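Local coordinates for protein double Glycine Motif Protease domain from AMS/PCAT Transporter (Lachnospiraceae bacterium C6A11, PDB 6MPZ) that probably cleaves leader peptides after a double-glycine motif, as the C39-family cysteine protease domain of a transporter that exports lantibiotic-type peptides, at residues A[89-99]-A[130-141]; A[13-21]-A[114-122]. All coordinates share one frame; numbering follows the deposited sequence.

Interaction 1: residues A[89-99]-A[130-141]; sequences GTFPCIIHWNF and FDRSFTGICLIF
I94 and L139 form a hydrogen-bonded antiparallel pair. L139 N donates to I94 O at 2.7 Å, almost straight at 176°. I94 N returns a bond to L139 O at 3.0 Å. H96 N continues the pairing to I137 O. A beta bulge then shifts the register by two residues, and W97 lies opposite F134. Beyond it N98 N bonds S133 O at 2.9 Å, which ties the residue after the strand to the last turn of helix 127-133. At the other end waters join T90 OG1 and P92 O to the backbone N and O of F141.

The side chains sort by face. On one, I95 sets CB against F134 CE1 and reaches F130 CE1 with CD1, at 3.6 Å. At W97 the chi1 of -166° turns the indole away from its own backbone N and back over the helix end. S133 CB sits over the face of its six-membered ring, 3.5 Å from the centroid, a CH-pi contact. F130 CD1 meets the indole at its edge. On the other face, I94 CG1 meets the edge of the F141 ring, CD1 touches CE2 and CZ, and I94 CB meets L139 CD1.

At the bulge, T135 lies between two rings: CG2 lies over the centre of F99, and OG1 lies 3.1 Å from H96 CD2 at the imidazole edge.

C93 SG and C138 SG lie 3.8 Å apart, too far for a disulfide. Backbone bonds and apolar side chains join the strands; water bridges the T90 end, where T90 N is buried with no partner in the model.

Interaction 2: residues A[13-21]-A[114-122]; sequences RAKVPVIMQ and YINDPAKGD
R13 lays its side chain over one face of the Y114 ring. CD lies above the ring at 3.9 Å from the centroid. The chain bends at chi3 (-70°), and the guanidinium stays over the same face, with CZ 4.3 Å from the centroid in a cation-pi contact. The guanidinium is not flat on the ring: the planes are 61° apart, and NH1 comes down to 3.2 Å from Y114 CE2.

N116 points its amide at the loop. ND2 bonds V16 O at 2.8 Å; V16 O lies in the amide plane, but ND2 sits above the carbonyl plane of V16. N116 OD1 bonds K106, so both ends of the amide are engaged. V18 CG2 packs against this oxygen and against D122 CB.

Strand 112-117 ends here in a turn. D117 OD1 accepts from A119 N, an Asx turn, and K120 and G121 face D117 in a classic beta bulge. D117 OD1 also bonds H101 NE2, consistent with the Cys-His-Asp triad of C39 peptidases.

M20, bent at chi2 and chi3, curls its SD to 3.4 Å from G121 N. Q21 N bonds P118 O at 2.9 Å, while the Q21 side chain runs across P118 to bring NE2 against A119 CB.

Both contacts reach the same antiparallel sheet, their centres about 13 Å apart. Strand 101-109 runs between strand 93-97 of interaction 1 and strand 112-117 of interaction 2. Interactions 1 and 2 meet directly at W97 CH2 and I115 CD1, 3.6 Å apart, and again at P92 CB and V16 CG2, 3.8 Å apart. A14 CB also packs on P92 N. The probable catalytic triad, C27, H101 and D117, links both: D117 belongs to interaction 2, and the W97 side chain of interaction 1 touches the triad. The Q21 side chain touches C27. The bound leader peptide is shared too: H96 and Q21 pack on its backbone, and I137 on an apolar side chain.

Interaction 1: residues A[89-99]-A[130-141]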
loop_
_atom_site.group_PDB
_atom_site.type_symbol
_atom_site.label_atom_id
_atom_site.label_comp_id
_atom_site.label_asym_id
_atom_site.label_seq_id
_atom_site.Cartn_x
_atom_site.Cartn_y
_atom_site.Cartn_z
ATOM N N GLY A 89 5.162 -10.611 5.132
ATOM C CA GLY A 89 4.995 -9.191 4.833
ATOM C C GLY A 89 5.917 -8.284 5.620
ATOM O O GLY A 89 6.378 -8.666 6.665
ATOM N N THR A 90 6.184 -7.080 5.123
ATOM C CA THR A 90 6.835 -6.046 5.898
ATOM C C THR A 90 5.957 -4.816 5.809
ATOM O O THR A 90 5.204 -4.663 4.839
ATOM C CB THR A 90 8.234 -5.769 5.351
ATOM O OG1 THR A 90 8.145 -5.081 4.084
ATOM C CG2 THR A 90 8.954 -7.077 5.182
ATOM N N PHE A 91 6.056 -3.949 6.825
ATOM C CA PHE A 91 5.099 -2.865 7.047
ATOM C C PHE A 91 5.779 -1.509 7.176
ATOM O O PHE A 91 6.878 -1.419 7.720
ATOM C CB PHE A 91 4.202 -3.186 8.236
ATOM C CG PHE A 91 3.708 -4.601 8.216
ATOM C CD1 PHE A 91 2.747 -4.988 7.318
ATOM C CD2 PHE A 91 4.260 -5.579 9.063
ATOM C CE1 PHE A 91 2.308 -6.326 7.259
ATOM C CE2 PHE A 91 3.837 -6.912 9.008
ATOM C CZ PHE A 91 2.846 -7.286 8.101
ATOM N N PRO A 92 5.172 -0.446 6.628
ATOM C CA PRO A 92 3.874 -0.504 5.924
ATOM C C PRO A 92 4.034 -1.075 4.501
ATOM O O PRO A 92 5.145 -1.076 3.934
ATOM C CB PRO A 92 3.480 0.973 5.854
ATOM C CG PRO A 92 4.801 1.657 5.670
ATOM C CD PRO A 92 5.755 0.903 6.553
ATOM N N CYS A 93 2.949 -1.559 3.962
ATOM C CA CYS A 93 2.871 -2.040 2.573
ATOM C C CYS A 93 1.492 -1.615 2.060
ATOM O O CYS A 93 0.577 -1.305 2.874
ATOM C CB CYS A 93 3.027 -3.588 2.465
ATOM S SG CYS A 93 1.794 -4.575 3.393
ATOM N N ILE A 94 1.323 -1.622 0.746
ATOM C CA ILE A 94 0.040 -1.262 0.150
ATOM C C ILE A 94 -0.595 -2.547 -0.350
ATOM O O ILE A 94 0.091 -3.370 -0.973
ATOM C CB ILE A 94 0.206 -0.224 -1.021
ATOM C CG1 ILE A 94 0.755 1.125 -0.486
ATOM C CG2 ILE A 94 -1.135 0.022 -1.687
ATOM C CD1 ILE A 94 1.124 2.171 -1.523
ATOM N N ILE A 95 -1.904 -2.709 -0.093
ATOM C CA ILE A 95 -2.598 -3.892 -0.491
ATOM C C ILE A 95 -3.875 -3.521 -1.244
ATOM O O ILE A 95 -4.522 -2.507 -0.932
ATOM C CB ILE A 95 -2.907 -4.866 0.682
ATOM C CG1 ILE A 95 -3.856 -4.253 1.730
ATOM C CG2 ILE A 95 -1.631 -5.319 1.320
ATOM C CD1 ILE A 95 -4.408 -5.214 2.782
ATOM N N HIS A 96 -4.190 -4.361 -2.240
ATOM C CA HIS A 96 -5.397 -4.276 -3.078
ATOM C C HIS A 96 -6.578 -4.824 -2.242
ATOM O O HIS A 96 -6.408 -5.773 -1.501
ATOM C CB HIS A 96 -5.104 -5.092 -4.362
ATOM C CG HIS A 96 -6.090 -4.909 -5.481
ATOM N ND1 HIS A 96 -6.628 -3.689 -5.831
ATOM C CD2 HIS A 96 -6.579 -5.799 -6.376
ATOM C CE1 HIS A 96 -7.436 -3.845 -6.856
ATOM N NE2 HIS A 96 -7.419 -5.114 -7.210
ATOM N N TRP A 97 -7.748 -4.207 -2.343
ATOM C CA TRP A 97 -8.842 -4.385 -1.363
ATOM C C TRP A 97 -10.187 -4.371 -2.076
ATOM O O TRP A 97 -10.521 -3.378 -2.731
ATOM C CB TRP A 97 -8.785 -3.226 -0.347
ATOM C CG TRP A 97 -9.592 -3.339 0.942
ATOM C CD1 TRP A 97 -10.777 -2.726 1.233
ATOM C CD2 TRP A 97 -9.224 -4.061 2.122
ATOM N NE1 TRP A 97 -11.163 -3.016 2.527
ATOM C CE2 TRP A 97 -10.240 -3.844 3.087
ATOM C CE3 TRP A 97 -8.131 -4.883 2.456
ATOM C CZ2 TRP A 97 -10.209 -4.435 4.355
ATOM C CZ3 TRP A 97 -8.094 -5.461 3.729
ATOM C CH2 TRP A 97 -9.131 -5.251 4.650
ATOM N N ASN A 98 -10.949 -5.457 -1.913
ATOM C CA ASN A 98 -12.254 -5.671 -2.578
ATOM C C ASN A 98 -12.235 -5.507 -4.106
ATOM O O ASN A 98 -13.233 -5.124 -4.677
ATOM C CB ASN A 98 -13.310 -4.756 -1.944
ATOM C CG ASN A 98 -13.485 -5.027 -0.474
ATOM O OD1 ASN A 98 -13.345 -6.170 -0.040
ATOM N ND2 ASN A 98 -13.756 -3.990 0.307
ATOM N N PHE A 99 -11.080 -5.747 -4.732
ATOM C CA PHE A 99 -10.875 -5.630 -6.199
ATOM C C PHE A 99 -11.019 -4.206 -6.778
ATOM O O PHE A 99 -10.956 -4.026 -7.966
ATOM C CB PHE A 99 -11.756 -6.658 -6.964
ATOM C CG PHE A 99 -11.522 -8.082 -6.538
ATOM C CD1 PHE A 99 -10.437 -8.799 -7.052
ATOM C CD2 PHE A 99 -12.328 -8.693 -5.572
ATOM C CE1 PHE A 99 -10.173 -10.106 -6.633
ATOM C CE2 PHE A 99 -12.068 -9.995 -5.156
ATOM C CZ PHE A 99 -10.982 -10.702 -5.687
ATOM N N PHE A 130 -10.658 -9.370 6.971
ATOM C CA PHE A 130 -9.388 -9.145 6.272
ATOM C C PHE A 130 -9.156 -10.171 5.192
ATOM O O PHE A 130 -8.950 -9.809 4.041
ATOM C CB PHE A 130 -8.188 -9.172 7.209
ATOM C CG PHE A 130 -6.879 -8.924 6.505
ATOM C CD1 PHE A 130 -6.440 -7.606 6.247
ATOM C CD2 PHE A 130 -6.115 -9.979 6.048
ATOM C CE1 PHE A 130 -5.236 -7.371 5.593
ATOM C CE2 PHE A 130 -4.920 -9.741 5.388
ATOM C CZ PHE A 130 -4.478 -8.425 5.173
ATOM N N ASP A 131 -9.235 -11.448 5.570
ATOM C CA ASP A 131 -8.982 -12.564 4.654
ATOM C C ASP A 131 -9.871 -12.533 3.412
ATOM O O ASP A 131 -9.395 -12.881 2.329
ATOM C CB ASP A 131 -9.102 -13.928 5.361
ATOM C CG ASP A 131 -7.954 -14.198 6.378
ATOM O OD1 ASP A 131 -6.975 -13.414 6.479
ATOM O OD2 ASP A 131 -8.015 -15.219 7.091
ATOM N N ARG A 132 -11.141 -12.104 3.526
ATOM C CA ARG A 132 -11.971 -11.986 2.308
ATOM C C ARG A 132 -11.749 -10.710 1.488
ATOM O O ARG A 132 -11.914 -10.743 0.275
ATOM C CB ARG A 132 -13.448 -12.220 2.583
ATOM C CG ARG A 132 -14.191 -11.246 3.451
ATOM C CD ARG A 132 -15.715 -11.426 3.367
ATOM N NE ARG A 132 -16.251 -12.149 4.538
ATOM C CZ ARG A 132 -16.508 -11.622 5.737
ATOM N NH1 ARG A 132 -16.434 -10.316 5.944
ATOM N NH2 ARG A 132 -16.993 -12.428 6.681
ATOM N N SER A 133 -11.370 -9.615 2.145
ATOM C CA SER A 133 -11.197 -8.301 1.512
ATOM C C SER A 133 -9.823 -8.122 0.810
ATOM O O SER A 133 -9.738 -7.532 -0.288
ATOM C CB SER A 133 -11.375 -7.175 2.534
ATOM O OG SER A 133 -12.709 -7.111 2.949
ATOM N N PHE A 134 -8.766 -8.654 1.406
ATOM C CA PHE A 134 -7.464 -8.662 0.726
ATOM C C PHE A 134 -7.522 -9.579 -0.531
ATOM O O PHE A 134 -7.824 -10.751 -0.429
ATOM C CB PHE A 134 -6.421 -9.128 1.696
ATOM C CG PHE A 134 -5.061 -9.355 1.109
ATOM C CD1 PHE A 134 -4.404 -8.339 0.464
ATOM C CD2 PHE A 134 -4.442 -10.587 1.227
ATOM C CE1 PHE A 134 -3.134 -8.546 -0.065
ATOM C CE2 PHE A 134 -3.162 -10.795 0.706
ATOM C CZ PHE A 134 -2.514 -9.770 0.047
ATOM N N THR A 135 -7.228 -9.023 -1.701
ATOM C CA THR A 135 -7.332 -9.773 -2.971
ATOM C C THR A 135 -6.114 -10.589 -3.311
ATOM O O THR A 135 -6.134 -11.359 -4.269
ATOM C CB THR A 135 -7.492 -8.826 -4.192
ATOM O OG1 THR A 135 -6.250 -8.136 -4.442
ATOM C CG2 THR A 135 -8.588 -7.864 -3.980
ATOM N N GLY A 136 -5.017 -10.340 -2.613
ATOM C CA GLY A 136 -3.802 -11.070 -2.835
ATOM C C GLY A 136 -2.640 -10.243 -3.292
ATOM O O GLY A 136 -1.491 -10.712 -3.141
ATOM N N ILE A 137 -2.886 -9.036 -3.833
ATOM C CA ILE A 137 -1.795 -8.195 -4.379
ATOM C C ILE A 137 -1.259 -7.211 -3.294
ATOM O O ILE A 137 -2.023 -6.474 -2.696
ATOM C CB ILE A 137 -2.239 -7.372 -5.622
ATOM C CG1 ILE A 137 -2.890 -8.265 -6.709
ATOM C CG2 ILE A 137 -1.049 -6.632 -6.209
ATOM C CD1 ILE A 137 -2.025 -9.394 -7.267
ATOM N N CYS A 138 0.071 -7.167 -3.138
ATOM C CA CYS A 138 0.726 -6.507 -2.062
ATOM C C CYS A 138 1.938 -5.809 -2.613
ATOM O O CYS A 138 2.758 -6.446 -3.255
ATOM C CB CYS A 138 1.195 -7.524 -1.011
ATOM S SG CYS A 138 2.170 -6.814 0.351
ATOM N N LEU A 139 2.061 -4.519 -2.340
ATOM C CA LEU A 139 3.213 -3.773 -2.791
ATOM C C LEU A 139 4.058 -3.545 -1.557
ATOM O O LEU A 139 3.564 -3.032 -0.588
ATOM C CB LEU A 139 2.785 -2.452 -3.454
ATOM C CG LEU A 139 1.611 -2.555 -4.473
ATOM C CD1 LEU A 139 1.140 -1.181 -4.950
ATOM C CD2 LEU A 139 1.930 -3.491 -5.633
ATOM N N ILE A 140 5.341 -3.907 -1.664
ATOM C CA ILE A 140 6.280 -4.058 -0.592
ATOM C C ILE A 140 7.409 -3.077 -0.887
ATOM O O ILE A 140 7.867 -2.980 -2.034
ATOM C CB ILE A 140 6.773 -5.529 -0.550
ATOM C CG1 ILE A 140 5.647 -6.462 -0.052
ATOM C CG2 ILE A 140 8.063 -5.690 0.270
ATOM C CD1 ILE A 140 5.494 -6.471 1.457
ATOM N N PHE A 141 7.807 -2.303 0.127
ATOM C CA PHE A 141 8.741 -1.198 -0.066
ATOM C C PHE A 141 9.888 -1.309 0.900
ATOM O O PHE A 141 9.729 -1.821 2.005
ATOM C CB PHE A 141 8.054 0.165 0.119
ATOM C CG PHE A 141 6.850 0.365 -0.762
ATOM C CD1 PHE A 141 6.992 0.815 -2.067
ATOM C CD2 PHE A 141 5.569 0.104 -0.293
ATOM C CE1 PHE A 141 5.890 0.975 -2.872
ATOM C CE2 PHE A 141 4.486 0.279 -1.110
ATOM C CZ PHE A 141 4.637 0.717 -2.382
HETATM O O HOH W 1 10.370 -4.456 3.150
HETATM O O HOH W 2 6.536 -3.112 2.783
HETATM O O HOH W 3 7.757 -0.447 3.735
#

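Interaction 2: residues A[13-21]-A[114-122]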
loop_
_atom_site.group_PDB
_atom_site.type_symbol
_atom_site.label_atom_id
_atom_site.label_comp_id
_atom_site.label_asym_id
_atom_site.label_seq_id
_atom_site.Cartn_x
_atom_site.Cartn_y
_atom_site.Cartn_z
ATOM N N ARG A 13 3.581 -3.651 14.441
ATOM C CA ARG A 13 2.871 -2.739 13.573
ATOM C C ARG A 13 3.719 -1.489 13.341
ATOM O O ARG A 13 4.480 -1.076 14.204
ATOM C CB ARG A 13 1.527 -2.379 14.179
ATOM C CG ARG A 13 0.633 -3.590 14.342
ATOM C CD ARG A 13 -0.628 -3.288 15.156
ATOM N NE ARG A 13 -0.320 -3.043 16.564
ATOM C CZ ARG A 13 -1.077 -2.341 17.409
ATOM N NH1 ARG A 13 -2.254 -1.796 17.033
ATOM N NH2 ARG A 13 -0.671 -2.196 18.672
ATOM N N ALA A 14 3.584 -0.912 12.147
ATOM C CA ALA A 14 4.245 0.350 11.776
ATOM C C ALA A 14 3.340 1.503 12.205
ATOM O O ALA A 14 2.097 1.428 12.074
ATOM C CB ALA A 14 4.485 0.429 10.285
ATOM N N LYS A 15 3.954 2.559 12.772
ATOM C CA LYS A 15 3.241 3.779 13.074
ATOM C C LYS A 15 3.200 4.597 11.790
ATOM O O LYS A 15 4.207 5.040 11.338
ATOM C CB LYS A 15 3.894 4.543 14.229
ATOM C CG LYS A 15 3.562 3.892 15.579
ATOM C CD LYS A 15 4.378 4.425 16.747
ATOM C CE LYS A 15 3.915 5.827 17.158
ATOM N NZ LYS A 15 4.652 6.306 18.355
ATOM N N VAL A 16 2.017 4.761 11.217
ATOM C CA VAL A 16 1.854 5.439 9.912
ATOM C C VAL A 16 0.778 6.498 10.019
ATOM O O VAL A 16 -0.343 6.195 10.422
ATOM C CB VAL A 16 1.435 4.454 8.769
ATOM C CG1 VAL A 16 1.408 5.156 7.420
ATOM C CG2 VAL A 16 2.405 3.279 8.686
ATOM N N PRO A 17 1.100 7.738 9.603
ATOM C CA PRO A 17 0.104 8.791 9.691
ATOM C C PRO A 17 -1.068 8.558 8.753
ATOM O O PRO A 17 -0.880 7.973 7.669
ATOM C CB PRO A 17 0.873 10.050 9.316
ATOM C CG PRO A 17 2.131 9.609 8.678
ATOM C CD PRO A 17 2.401 8.214 9.079
ATOM N N VAL A 18 -2.259 8.960 9.196
ATOM C CA VAL A 18 -3.459 8.924 8.381
ATOM C C VAL A 18 -3.563 10.103 7.364
ATOM O O VAL A 18 -3.515 11.252 7.770
ATOM C CB VAL A 18 -4.702 8.933 9.301
ATOM C CG1 VAL A 18 -6.011 9.094 8.498
ATOM C CG2 VAL A 18 -4.710 7.666 10.139
ATOM N N ILE A 19 -3.685 9.787 6.054
ATOM C CA ILE A 19 -4.000 10.754 4.971
ATOM C C ILE A 19 -5.251 10.261 4.276
ATOM O O ILE A 19 -5.287 9.107 3.832
ATOM C CB ILE A 19 -2.892 10.866 3.918
ATOM C CG1 ILE A 19 -1.628 11.396 4.540
ATOM C CG2 ILE A 19 -3.302 11.814 2.780
ATOM C CD1 ILE A 19 -0.407 11.393 3.640
ATOM N N MET A 20 -6.283 11.094 4.202
ATOM C CA MET A 20 -7.555 10.689 3.586
ATOM C C MET A 20 -7.479 10.989 2.099
ATOM O O MET A 20 -6.777 11.928 1.673
ATOM C CB MET A 20 -8.732 11.417 4.227
ATOM C CG MET A 20 -8.849 11.236 5.740
ATOM S SD MET A 20 -9.301 9.550 6.229
ATOM C CE MET A 20 -10.979 9.383 5.598
ATOM N N GLN A 21 -8.162 10.179 1.285
ATOM C CA GLN A 21 -8.330 10.535 -0.127
ATOM C C GLN A 21 -9.278 11.736 -0.184
ATOM O O GLN A 21 -10.313 11.740 0.506
ATOM C CB GLN A 21 -8.879 9.377 -0.950
ATOM C CG GLN A 21 -10.315 8.959 -0.628
ATOM C CD GLN A 21 -10.671 7.594 -1.178
ATOM O OE1 GLN A 21 -9.833 6.896 -1.707
ATOM N NE2 GLN A 21 -11.927 7.205 -1.041
ATOM N N TYR A 114 -4.416 -4.086 11.070
ATOM C CA TYR A 114 -4.391 -2.636 11.294
ATOM C C TYR A 114 -4.024 -1.888 9.992
ATOM O O TYR A 114 -2.886 -1.981 9.464
ATOM C CB TYR A 114 -3.437 -2.295 12.442
ATOM C CG TYR A 114 -3.970 -2.756 13.771
ATOM C CD1 TYR A 114 -3.834 -4.090 14.169
ATOM C CD2 TYR A 114 -4.668 -1.881 14.616
ATOM C CE1 TYR A 114 -4.348 -4.532 15.397
ATOM C CE2 TYR A 114 -5.181 -2.316 15.840
ATOM C CZ TYR A 114 -5.027 -3.639 16.221
ATOM O OH TYR A 114 -5.545 -4.042 17.412
ATOM N N ILE A 115 -4.990 -1.105 9.540
ATOM C CA ILE A 115 -5.016 -0.506 8.222
ATOM C C ILE A 115 -5.283 1.007 8.330
ATOM O O ILE A 115 -5.985 1.461 9.239
ATOM C CB ILE A 115 -6.090 -1.259 7.408
ATOM C CG1 ILE A 115 -5.518 -2.617 6.963
ATOM C CG2 ILE A 115 -6.621 -0.467 6.243
ATOM C CD1 ILE A 115 -6.541 -3.589 6.492
ATOM N N ASN A 116 -4.649 1.777 7.451
ATOM C CA ASN A 116 -5.067 3.169 7.153
ATOM C C ASN A 116 -5.772 3.096 5.821
ATOM O O ASN A 116 -5.144 2.907 4.790
ATOM C CB ASN A 116 -3.841 4.111 7.088
ATOM C CG ASN A 116 -3.314 4.506 8.478
ATOM O OD1 ASN A 116 -3.973 4.234 9.502
ATOM N ND2 ASN A 116 -2.100 5.110 8.525
ATOM N N ASP A 117 -7.100 3.136 5.883
ATOM C CA ASP A 117 -7.955 3.123 4.729
ATOM C C ASP A 117 -8.176 4.595 4.284
ATOM O O ASP A 117 -8.700 5.395 5.056
ATOM C CB ASP A 117 -9.296 2.476 5.091
ATOM C CG ASP A 117 -10.247 2.388 3.906
ATOM O OD1 ASP A 117 -10.182 3.190 2.921
ATOM O OD2 ASP A 117 -11.089 1.488 3.947
ATOM N N PRO A 118 -7.798 4.954 3.036
ATOM C CA PRO A 118 -7.958 6.362 2.593
ATOM C C PRO A 118 -9.409 6.869 2.579
ATOM O O PRO A 118 -9.626 8.078 2.630
ATOM C CB PRO A 118 -7.356 6.371 1.190
ATOM C CG PRO A 118 -6.533 5.158 1.085
ATOM C CD PRO A 118 -7.096 4.137 2.035
ATOM N N ALA A 119 -10.375 5.955 2.515
ATOM C CA ALA A 119 -11.809 6.295 2.612
ATOM C C ALA A 119 -12.330 6.384 4.027
ATOM O O ALA A 119 -13.385 6.955 4.232
ATOM C CB ALA A 119 -12.649 5.283 1.837
ATOM N N LYS A 120 -11.649 5.771 5.000
ATOM C CA LYS A 120 -12.182 5.694 6.371
ATOM C C LYS A 120 -11.262 6.172 7.476
ATOM O O LYS A 120 -11.759 6.450 8.535
ATOM C CB LYS A 120 -12.680 4.263 6.658
ATOM C CG LYS A 120 -13.878 3.886 5.791
ATOM C CD LYS A 120 -14.663 2.691 6.318
ATOM C CE LYS A 120 -13.918 1.369 6.179
ATOM N NZ LYS A 120 -14.332 0.416 7.249
ATOM N N GLY A 121 -9.949 6.322 7.230
ATOM C CA GLY A 121 -8.993 6.607 8.303
ATOM C C GLY A 121 -8.401 5.305 8.863
ATOM O O GLY A 121 -8.363 4.264 8.175
ATOM N N ASP A 122 -7.916 5.374 10.091
ATOM C CA ASP A 122 -7.301 4.208 10.735
ATOM C C ASP A 122 -8.354 3.226 11.300
ATOM O O ASP A 122 -9.176 3.602 12.125
ATOM C CB ASP A 122 -6.199 4.584 11.735
ATOM C CG ASP A 122 -6.711 5.260 12.965
ATOM O OD1 ASP A 122 -7.301 6.327 12.844
ATOM O OD2 ASP A 122 -6.497 4.735 14.059
#